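Local structure of proteasome assembly chaperone family protein (Pyrococcus furiosus, 3VR0) at residues D32-E37 / K233-E238; G46-E51 / K222-V227; A63-P68 / F120-K125. The protein acts as an activator of the archaeal proteasome and is related to the proteasome assembly chaperones of the PAC2 family. All coordinates share one frame; numbering follows the deposited sequence.

Contact 1. Residues D32-E37 / K233-E238; sequences DPIFIE and KILGLE
Leu235, in the last turn of helix 221-235, lies against Ile34 and Ile36 of strand 34-37, a helix-on-sheet contact in the alpha/beta fold of the PAC2 family. The strand runs between strands 102-107 and 137-145, parallel to both, and its two isoleucines, two positions apart in the strand, turn the same face of the sheet to the helix. Leu235 has the most surface buried here, since its forked end meets both of them, one methyl each. Its CG is anti to the carbonyl carbon (chi1 -64°), which carries the fork away from the helix and down onto the strand. The two meetings differ in direction. Ile34 and Leu235 run alongside in opposite senses, and Ile34 CD1 lies 3.7 Å from Leu235 CD2. Ile36 instead comes at the leucine head-on. In both isoleucines the longer branch stands beside the backbone N and leads out to the leucine.

No hydrogen bond links the two segments, so the contact is purely apolar. On the sheet side, Ile139 and Met141 of strand 137-145 flank the isoleucines. Beyond Leu235 the helix is closed by a Schellman motif, with Gly236 at positive phi (83°), a bond from Leu237 N back to Thr232 O, and a weak one from Gly236 N to Lys233 O. Across the contact, the pair that meets end on is Ile36 CD1 and Leu235 CD1, 3.9 Å apart.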
# COMPACT_ATOMS: atom_id res chain seq x y z
N ASP C 32 -15.52 -4.14 -34.40
CA ASP C 32 -16.41 -4.81 -33.47
C ASP C 32 -15.77 -6.12 -33.01
O ASP C 32 -16.44 -7.12 -32.98
CB ASP C 32 -17.77 -5.10 -34.14
CG ASP C 32 -18.84 -5.55 -33.15
OD1 ASP C 32 -18.70 -5.28 -31.94
OD2 ASP C 32 -19.84 -6.17 -33.58
N PRO C 33 -14.47 -6.10 -32.66
CA PRO C 33 -13.87 -7.37 -32.31
C PRO C 33 -14.35 -7.91 -30.97
O PRO C 33 -15.00 -7.19 -30.16
CB PRO C 33 -12.39 -7.04 -32.27
CG PRO C 33 -12.34 -5.56 -31.91
CD PRO C 33 -13.55 -4.96 -32.47
N ILE C 34 -14.09 -9.19 -30.73
CA ILE C 34 -14.32 -9.74 -29.41
C ILE C 34 -12.96 -9.62 -28.72
O ILE C 34 -11.93 -9.94 -29.34
CB ILE C 34 -14.86 -11.19 -29.46
CG1 ILE C 34 -16.31 -11.21 -30.04
CG2 ILE C 34 -14.83 -11.86 -28.04
CD1 ILE C 34 -16.83 -12.61 -30.41
N PHE C 35 -12.97 -9.12 -27.48
CA PHE C 35 -11.77 -9.05 -26.65
C PHE C 35 -11.57 -10.32 -25.83
O PHE C 35 -12.37 -10.64 -24.97
CB PHE C 35 -11.91 -7.82 -25.72
CG PHE C 35 -10.72 -7.54 -24.82
CD1 PHE C 35 -9.44 -7.88 -25.20
CD2 PHE C 35 -10.90 -6.86 -23.60
CE1 PHE C 35 -8.35 -7.60 -24.38
CE2 PHE C 35 -9.80 -6.59 -22.76
CZ PHE C 35 -8.54 -6.95 -23.15
N ILE C 36 -10.49 -11.02 -26.04
CA ILE C 36 -10.25 -12.24 -25.33
C ILE C 36 -9.07 -12.11 -24.37
O ILE C 36 -7.98 -11.66 -24.78
CB ILE C 36 -9.93 -13.40 -26.30
CG1 ILE C 36 -11.07 -13.57 -27.31
CG2 ILE C 36 -9.78 -14.75 -25.51
CD1 ILE C 36 -10.79 -14.69 -28.27
N GLU C 37 -9.28 -12.53 -23.10
CA GLU C 37 -8.23 -12.37 -22.04
C GLU C 37 -7.70 -13.69 -21.52
O GLU C 37 -8.46 -14.55 -21.07
CB GLU C 37 -8.73 -11.50 -20.88
CG GLU C 37 -7.73 -11.45 -19.69
CD GLU C 37 -7.93 -12.59 -18.70
OE1 GLU C 37 -9.06 -13.09 -18.62
OE2 GLU C 37 -6.97 -13.06 -18.05
N LYS C 233 -15.28 -22.89 -29.90
CA LYS C 233 -16.65 -23.27 -30.25
C LYS C 233 -17.62 -22.08 -30.30
O LYS C 233 -18.40 -21.95 -31.25
CB LYS C 233 -17.14 -24.41 -29.34
CG LYS C 233 -18.62 -24.49 -29.08
CD LYS C 233 -19.46 -24.68 -30.34
CE LYS C 233 -19.35 -26.06 -30.92
NZ LYS C 233 -20.75 -26.45 -31.34
N ILE C 234 -17.58 -21.20 -29.30
CA ILE C 234 -18.40 -19.98 -29.39
C ILE C 234 -18.05 -19.09 -30.61
O ILE C 234 -18.91 -18.38 -31.13
CB ILE C 234 -18.31 -19.15 -28.06
CG1 ILE C 234 -19.13 -19.82 -26.97
CG2 ILE C 234 -18.79 -17.76 -28.24
CD1 ILE C 234 -18.79 -19.37 -25.56
N LEU C 235 -16.78 -19.08 -30.99
CA LEU C 235 -16.29 -18.22 -32.05
C LEU C 235 -16.58 -18.77 -33.46
O LEU C 235 -16.55 -18.01 -34.44
CB LEU C 235 -14.79 -17.96 -31.87
CG LEU C 235 -14.34 -17.18 -30.62
CD1 LEU C 235 -12.84 -17.06 -30.67
CD2 LEU C 235 -15.00 -15.81 -30.53
N GLY C 236 -16.86 -20.08 -33.56
CA GLY C 236 -17.08 -20.74 -34.85
C GLY C 236 -15.77 -21.13 -35.50
O GLY C 236 -15.66 -21.22 -36.71
N LEU C 237 -14.74 -21.37 -34.69
CA LEU C 237 -13.43 -21.67 -35.25
C LEU C 237 -13.04 -23.06 -34.90
O LEU C 237 -13.45 -23.56 -33.85
CB LEU C 237 -12.36 -20.73 -34.67
CG LEU C 237 -12.56 -19.25 -34.96
CD1 LEU C 237 -11.71 -18.47 -34.00
CD2 LEU C 237 -12.27 -18.90 -36.45
N GLU C 238 -12.23 -23.68 -35.75
CA GLU C 238 -11.67 -24.98 -35.41
C GLU C 238 -10.17 -24.86 -35.39
O GLU C 238 -9.55 -24.40 -36.33
CB GLU C 238 -12.19 -26.10 -36.34
CG GLU C 238 -13.74 -26.23 -36.28
CD GLU C 238 -14.30 -27.42 -37.08
OE1 GLU C 238 -15.35 -27.23 -37.75
OE2 GLU C 238 -13.70 -28.54 -37.01

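Contact 2. Residues G46-E51 / K222-V227; sequences GKLAAE and KAAKAV
The methyl group of Ala224 overlaps the base of the Leu48 side chain, where helix 221-235 packs beside helix 45-57. Ala224 CB lies 3.6 Å from Leu48 CB, and it is close enough to the first helix to touch its backbone as well: Ala49 N is 3.9 Å from that same methyl carbon. The CD1 branch of Leu48 also reaches it. Leu48 CG stands beside the backbone N (chi1 -76°), and from there CD1 comes alongside the alanine, 4.0 Å from Ala224 CB. The methyl of Ala224 thus faces both a side chain and the main chain of helix 45-57.

Ala49 answers from the next position along its helix. Its CB packs 4.4 Å from Ala224 CB and 4.0 Å from Ala224 O, so part of this surface is carbonyl oxygen as well as carbon. With a methyl as the whole side chain on each side, the backbones can come very near, and the CA atoms of Ala49 and Ala224 are 4.9 Å apart. Val227, one turn further on, also faces the first helix but only approaches it, and it rests with Ala49 and Ala50 on Met141 of the sheet below.

The lysines turn outward. Lys222 and Lys225 point away from helix 45-57 and form salt bridges with Glu152 and Asp245, while Leu48 additionally touches Arg247 of helix 242-256. Such close, alanine-lined packing without any hydrogen bond across it joins two neighbouring helices in the layer that covers one face of the mixed sheet of this alpha/beta fold.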
# COMPACT_ATOMS: atom_id res chain seq x y z
N GLY C 46 -5.76 -19.79 -18.54
CA GLY C 46 -6.11 -18.69 -19.46
C GLY C 46 -4.93 -18.36 -20.34
O GLY C 46 -5.09 -18.18 -21.55
N LYS C 47 -3.74 -18.28 -19.76
CA LYS C 47 -2.54 -17.98 -20.52
C LYS C 47 -2.18 -19.01 -21.61
O LYS C 47 -1.87 -18.63 -22.74
CB LYS C 47 -1.36 -17.74 -19.61
CG LYS C 47 -0.10 -17.40 -20.40
CD LYS C 47 1.06 -17.08 -19.48
CE LYS C 47 2.28 -16.63 -20.28
NZ LYS C 47 3.12 -15.72 -19.46
N LEU C 48 -2.18 -20.30 -21.26
CA LEU C 48 -1.89 -21.36 -22.24
C LEU C 48 -2.88 -21.34 -23.35
O LEU C 48 -2.51 -21.43 -24.50
CB LEU C 48 -1.93 -22.76 -21.61
CG LEU C 48 -0.75 -23.17 -20.76
CD1 LEU C 48 -1.14 -24.49 -20.12
CD2 LEU C 48 0.50 -23.33 -21.60
N ALA C 49 -4.14 -21.24 -22.98
CA ALA C 49 -5.24 -21.11 -23.89
C ALA C 49 -5.01 -19.91 -24.85
O ALA C 49 -5.07 -20.09 -26.06
CB ALA C 49 -6.51 -20.97 -23.14
N ALA C 50 -4.71 -18.72 -24.32
CA ALA C 50 -4.53 -17.55 -25.19
C ALA C 50 -3.32 -17.68 -26.10
O ALA C 50 -3.41 -17.34 -27.29
CB ALA C 50 -4.47 -16.22 -24.40
N GLU C 51 -2.20 -18.17 -25.56
CA GLU C 51 -0.98 -18.34 -26.36
C GLU C 51 -1.18 -19.35 -27.49
O GLU C 51 -0.68 -19.16 -28.61
CB GLU C 51 0.20 -18.78 -25.53
CG GLU C 51 0.76 -17.67 -24.64
CD GLU C 51 1.88 -18.19 -23.77
OE1 GLU C 51 1.85 -19.39 -23.41
OE2 GLU C 51 2.81 -17.43 -23.47
N LYS C 222 -4.13 -29.34 -20.17
CA LYS C 222 -5.38 -30.07 -20.47
C LYS C 222 -6.64 -29.27 -20.11
O LYS C 222 -7.66 -29.35 -20.81
CB LYS C 222 -5.38 -31.47 -19.80
CG LYS C 222 -6.70 -32.28 -19.83
CD LYS C 222 -6.41 -33.80 -19.64
CE LYS C 222 -7.53 -34.55 -18.88
NZ LYS C 222 -8.77 -34.77 -19.71
N ALA C 223 -6.59 -28.53 -19.00
CA ALA C 223 -7.72 -27.68 -18.71
C ALA C 223 -7.74 -26.50 -19.72
O ALA C 223 -8.80 -26.06 -20.15
CB ALA C 223 -7.76 -27.21 -17.22
N ALA C 224 -6.56 -26.04 -20.11
CA ALA C 224 -6.42 -24.99 -21.14
C ALA C 224 -7.14 -25.44 -22.43
O ALA C 224 -7.96 -24.69 -23.01
CB ALA C 224 -4.97 -24.70 -21.40
N LYS C 225 -6.87 -26.69 -22.83
CA LYS C 225 -7.56 -27.29 -23.97
C LYS C 225 -9.08 -27.19 -23.84
O LYS C 225 -9.78 -26.73 -24.77
CB LYS C 225 -7.11 -28.76 -24.19
CG LYS C 225 -7.88 -29.43 -25.35
CD LYS C 225 -7.18 -30.68 -25.86
CE LYS C 225 -8.12 -31.46 -26.77
NZ LYS C 225 -7.69 -32.90 -26.80
N ALA C 226 -9.59 -27.56 -22.67
CA ALA C 226 -11.03 -27.56 -22.48
C ALA C 226 -11.63 -26.17 -22.55
O ALA C 226 -12.70 -25.96 -23.13
CB ALA C 226 -11.36 -28.20 -21.16
N VAL C 227 -10.95 -25.20 -21.93
CA VAL C 227 -11.46 -23.81 -21.96
C VAL C 227 -11.44 -23.30 -23.41
O VAL C 227 -12.40 -22.69 -23.87
CB VAL C 227 -10.59 -22.89 -21.03
CG1 VAL C 227 -10.88 -21.42 -21.30
CG2 VAL C 227 -10.86 -23.25 -19.53

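Contact 3. Residues A63-P68 / F120-K125; sequences AELYSP and FEVAGK
Val122 of helix 116-131 packs on Leu65 of strand 60-66 and Ser67 just after it, a helix-against-sheet contact of the PAC2 alpha/beta fold. Phe120, at the start of the segment, faces elsewhere, to Leu195 and Ile199 of helix 192-202 and to Phe70 of a second subunit. Glu121 turns toward the strand and, with His69, belongs to a gold-ion site. Its OE1 is hydrogen-bonded to Thr20 OG1, which also bonds to Ser67 OG, so the threonine bridges the two segments.

Val122 divides its branches between two partners. CG2, beside the backbone N, sits 3.6 Å from Ser67 OG. The other branch, CG1, is anti to the backbone N (chi1 167°) and approaches Leu65, with Val122 CG1 4.3 Å from Leu65 CD2. The serine hydroxyl beside the CG2 methyl is bonded to His69 N as well as to Thr20. Ala123 looks away, onto Leu196 and Ile199. One turn after Glu121, Lys125 starts toward the strand but its amino end leads off; the part that approaches is its base, with Lys125 CB 4.8 Å from Leu65 CD1.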
# COMPACT_ATOMS: atom_id res chain seq x y z
N ALA C 63 0.15 -4.06 -29.78
CA ALA C 63 0.36 -3.12 -28.67
C ALA C 63 0.96 -3.82 -27.45
O ALA C 63 0.81 -5.02 -27.28
CB ALA C 63 -0.95 -2.46 -28.29
N GLU C 64 1.66 -3.08 -26.60
CA GLU C 64 2.01 -3.66 -25.33
C GLU C 64 1.78 -2.72 -24.14
O GLU C 64 1.79 -1.49 -24.27
CB GLU C 64 3.37 -4.44 -25.36
CG GLU C 64 4.54 -3.73 -25.80
CD GLU C 64 5.66 -4.66 -26.34
OE1 GLU C 64 5.50 -5.92 -26.45
OE2 GLU C 64 6.73 -4.10 -26.66
N LEU C 65 1.45 -3.34 -23.00
CA LEU C 65 1.06 -2.59 -21.81
C LEU C 65 2.15 -2.68 -20.76
O LEU C 65 2.64 -3.76 -20.47
CB LEU C 65 -0.28 -3.11 -21.30
CG LEU C 65 -0.92 -2.42 -20.09
CD1 LEU C 65 -2.45 -2.58 -20.12
CD2 LEU C 65 -0.32 -2.97 -18.73
N TYR C 66 2.55 -1.56 -20.20
CA TYR C 66 3.44 -1.57 -19.08
C TYR C 66 2.75 -0.85 -17.93
O TYR C 66 1.97 0.08 -18.16
CB TYR C 66 4.72 -0.79 -19.42
CG TYR C 66 5.50 -1.39 -20.62
CD1 TYR C 66 6.40 -2.42 -20.42
CD2 TYR C 66 5.26 -0.95 -21.93
CE1 TYR C 66 7.10 -2.99 -21.51
CE2 TYR C 66 5.96 -1.51 -23.05
CZ TYR C 66 6.87 -2.51 -22.83
OH TYR C 66 7.59 -3.03 -23.89
N SER C 67 3.10 -1.22 -16.71
CA SER C 67 2.47 -0.64 -15.54
C SER C 67 3.40 -0.48 -14.36
O SER C 67 4.10 -1.42 -13.99
CB SER C 67 1.34 -1.55 -15.08
OG SER C 67 0.67 -0.90 -14.01
N PRO C 68 3.38 0.69 -13.74
CA PRO C 68 4.15 0.96 -12.51
C PRO C 68 3.51 0.24 -11.30
O PRO C 68 4.08 0.29 -10.21
CB PRO C 68 4.03 2.51 -12.36
CG PRO C 68 2.55 2.78 -13.02
CD PRO C 68 2.68 1.91 -14.25
N PHE C 120 -7.66 -2.36 -10.87
CA PHE C 120 -8.72 -1.61 -11.49
C PHE C 120 -8.14 -0.68 -12.55
O PHE C 120 -8.75 -0.50 -13.60
CB PHE C 120 -9.54 -0.78 -10.48
CG PHE C 120 -10.50 -1.61 -9.66
CD1 PHE C 120 -11.84 -1.73 -10.03
CD2 PHE C 120 -10.06 -2.30 -8.53
CE1 PHE C 120 -12.71 -2.53 -9.28
CE2 PHE C 120 -10.91 -3.09 -7.79
CZ PHE C 120 -12.24 -3.20 -8.16
N GLU C 121 -7.01 -0.03 -12.24
CA GLU C 121 -6.37 0.85 -13.16
C GLU C 121 -5.88 0.13 -14.42
O GLU C 121 -6.07 0.65 -15.48
CB GLU C 121 -5.16 1.50 -12.54
CG GLU C 121 -4.94 2.82 -13.14
CD GLU C 121 -3.51 3.18 -13.22
OE1 GLU C 121 -2.74 2.41 -13.84
OE2 GLU C 121 -3.16 4.25 -12.68
N VAL C 122 -5.23 -1.04 -14.28
CA VAL C 122 -4.78 -1.79 -15.46
C VAL C 122 -6.01 -2.26 -16.31
O VAL C 122 -6.07 -2.02 -17.52
CB VAL C 122 -3.88 -2.99 -15.05
CG1 VAL C 122 -3.68 -4.00 -16.26
CG2 VAL C 122 -2.55 -2.50 -14.49
N ALA C 123 -6.99 -2.91 -15.67
CA ALA C 123 -8.22 -3.32 -16.35
C ALA C 123 -8.95 -2.17 -17.09
O ALA C 123 -9.45 -2.34 -18.20
CB ALA C 123 -9.18 -3.93 -15.35
N GLY C 124 -9.04 -1.03 -16.43
CA GLY C 124 -9.64 0.16 -16.99
C GLY C 124 -8.87 0.64 -18.23
O GLY C 124 -9.52 0.96 -19.24
N LYS C 125 -7.53 0.70 -18.17
CA LYS C 125 -6.74 1.09 -19.35
C LYS C 125 -6.92 0.08 -20.50
O LYS C 125 -7.03 0.48 -21.66
CB LYS C 125 -5.24 1.19 -19.06
CG LYS C 125 -4.84 2.46 -18.31
CD LYS C 125 -4.86 3.73 -19.21
CE LYS C 125 -4.03 3.56 -20.47
NZ LYS C 125 -3.97 4.87 -21.21

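After strand 21-24 the chain lays down strand 34-37, passes through helix 45-57 and returns in strand 60-66, opening contacts 1, 2 and 3 in that order. Helix 116-131 is the first to come back and closes contact 3, a loop of 51 residues. Helix 221-235 then closes contact 2 near its start and contact 1 at its end. The loops therefore nest, 3 within 2 within 1, and none cross. Contacts 1 and 2 share helix 221-235, their centres about 14 Å apart, and tie it to the sheet and to helix 45-57. Contact 3, its centre about 22 Å from both others, joins helix 116-131, on the other face of the sheet from helix 221-235, to strand 60-66.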